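Local coordinates for uncharacterized protein (Xanthomonas axonopodis pv. citri, PDB 3OV5), which is a VirB7 component of a bacterial type IV secretion system, probably acting at the outer membrane, whose globular domain resembles the N0 domain of outer-membrane transport proteins, at residues V68-S73 / L77-V82. Numbering follows the deposited sequence. Where two conformers were deposited one is given.
Sequences VSVSVS and LLVQPV
Ser69 with Gln80 and Ser71 with Leu78 form the two hydrogen-bonded pairs of these antiparallel strands. In each pair one bond is nearly straight, as in Ser69 N to Gln80 O (2.8 Å, 177°). Alternation sends Val68, Val70, Val72, Leu77 and Val79 to the helix-covered face, where these branched side chains, all but Val72, are buried. There Val68 CG1 meets Val79 CG1 at 3.7 Å, at a slant, while helix 15-24 packs on Val79 and helix 52-63 on Val70. At the less covered end Val72 CG2 lies more loosely, 4.1 Å from Leu77 CD2.

The other face, with Ser69, Ser71, Gln80 and also Leu78, is mostly polar and partly exposed. One water ties three side chains and a backbone carbonyl together: it hydrogen-bonds Ser69 OG (at 2.8 Å) and Ser71 OG (at 2.7 Å), donates to Leu78 O and accepts from Gln80 NE2. Short serines suit this bridge; chi1 of 63° sets Ser71 OG between its own N and C, while extended Gln80 carries its amide there. Just past strand 76-81, Val82 CG2 rests 3.5 Å from Val68 C. Such a two-faced hairpin, apolar side against two helices, belongs to the alpha/beta fold of secretin N0-like domains.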
loop_
_atom_site.group_PDB
_atom_site.type_symbol
_atom_site.label_atom_id
_atom_site.label_comp_id
_atom_site.label_asym_id
_atom_site.label_seq_id
_atom_site.Cartn_x
_atom_site.Cartn_y
_atom_site.Cartn_z
ATOM N N VAL A 68 -5.529 6.024 7.801
ATOM C CA VAL A 68 -4.278 5.832 7.077
ATOM C C VAL A 68 -4.370 6.365 5.660
ATOM O O VAL A 68 -5.397 6.180 4.987
ATOM C CB VAL A 68 -3.968 4.314 7.034
ATOM C CG1 VAL A 68 -2.731 4.025 6.179
ATOM C CG2 VAL A 68 -3.841 3.744 8.430
ATOM N N SER A 69 -3.273 6.996 5.213
ATOM C CA SER A 69 -3.054 7.362 3.823
ATOM C C SER A 69 -1.893 6.549 3.255
ATOM O O SER A 69 -0.865 6.381 3.914
ATOM C CB SER A 69 -2.640 8.840 3.753
ATOM O OG SER A 69 -2.224 9.207 2.457
ATOM N N VAL A 70 -2.098 6.010 2.050
ATOM C CA VAL A 70 -1.022 5.389 1.273
ATOM C C VAL A 70 -0.877 6.186 -0.016
ATOM O O VAL A 70 -1.871 6.449 -0.694
ATOM C CB VAL A 70 -1.345 3.924 0.917
ATOM C CG1 VAL A 70 -0.182 3.298 0.121
ATOM C CG2 VAL A 70 -1.653 3.104 2.192
ATOM N N SER A 71 0.347 6.592 -0.331
ATOM C CA SER A 71 0.570 7.406 -1.517
ATOM C C SER A 71 1.947 7.129 -2.097
ATOM O O SER A 71 2.786 6.490 -1.456
ATOM C CB SER A 71 0.402 8.894 -1.201
ATOM O OG SER A 71 1.378 9.314 -0.258
ATOM N N VAL A 72 2.126 7.586 -3.330
ATOM C CA VAL A 72 3.396 7.569 -4.027
ATOM C C VAL A 72 4.016 8.978 -3.944
ATOM O O VAL A 72 3.389 9.957 -4.383
ATOM C CB VAL A 72 3.195 7.204 -5.509
ATOM C CG1 VAL A 72 4.517 7.200 -6.226
ATOM C CG2 VAL A 72 2.488 5.864 -5.653
ATOM N N SER A 73 5.203 9.040 -3.323
ATOM C CA SER A 73 5.992 10.259 -3.085
ATOM C C SER A 73 7.407 9.940 -3.614
ATOM O O SER A 73 8.204 9.279 -2.951
ATOM C CB SER A 73 6.004 10.587 -1.576
ATOM O OG SER A 73 5.955 11.984 -1.247
ATOM N N LEU A 77 6.842 4.590 -1.503
ATOM C CA LEU A 77 5.502 4.322 -1.053
ATOM C C LEU A 77 5.441 4.798 0.399
ATOM O O LEU A 77 6.241 4.384 1.226
ATOM C CB LEU A 77 5.204 2.829 -1.168
ATOM C CG LEU A 77 5.123 2.332 -2.613
ATOM C CD1 LEU A 77 5.102 0.821 -2.662
ATOM C CD2 LEU A 77 3.853 2.832 -3.251
ATOM N N LEU A 78 4.519 5.715 0.669
ATOM C CA LEU A 78 4.427 6.410 1.943
ATOM C C LEU A 78 3.116 6.054 2.627
ATOM O O LEU A 78 2.037 6.287 2.070
ATOM C CB LEU A 78 4.483 7.928 1.715
ATOM C CG LEU A 78 4.347 8.805 2.949
ATOM C CD1 LEU A 78 5.409 8.541 4.011
ATOM C CD2 LEU A 78 4.385 10.251 2.513
ATOM N N VAL A 79 3.217 5.447 3.813
ATOM C CA VAL A 79 2.060 5.064 4.617
ATOM C C VAL A 79 2.106 5.907 5.883
ATOM O O VAL A 79 3.106 5.872 6.590
ATOM C CB VAL A 79 2.094 3.571 4.983
ATOM C CG1 VAL A 79 0.822 3.214 5.736
ATOM C CG2 VAL A 79 2.263 2.699 3.740
ATOM N N GLN A 80 1.049 6.676 6.160
ATOM C CA GLN A 80 1.134 7.630 7.259
ATOM C C GLN A 80 -0.276 7.942 7.730
ATOM O O GLN A 80 -1.251 7.701 7.017
ATOM C CB GLN A 80 1.823 8.922 6.799
ATOM C CG GLN A 80 1.037 9.609 5.696
ATOM C CD GLN A 80 1.641 10.881 5.201
ATOM O OE1 GLN A 80 2.278 11.649 5.942
ATOM N NE2 GLN A 80 1.380 11.165 3.937
ATOM N N PRO A 81 -0.407 8.537 8.919
ATOM C CA PRO A 81 -1.697 9.113 9.276
ATOM C C PRO A 81 -2.109 10.122 8.216
ATOM O O PRO A 81 -1.257 10.880 7.722
ATOM C CB PRO A 81 -1.415 9.789 10.623
ATOM C CG PRO A 81 -0.224 9.046 11.174
ATOM C CD PRO A 81 0.625 8.817 9.946
ATOM N N VAL A 82 -3.399 10.171 7.880
ATOM C CA VAL A 82 -3.832 11.091 6.826
ATOM C C VAL A 82 -3.505 12.534 7.206
ATOM O O VAL A 82 -3.969 13.014 8.240
ATOM C CB VAL A 82 -5.339 11.002 6.562
ATOM C CG1 VAL A 82 -5.750 12.006 5.488
ATOM C CG2 VAL A 82 -5.775 9.571 6.203
HETATM O O HOH W 1 0.490 8.802 2.263
#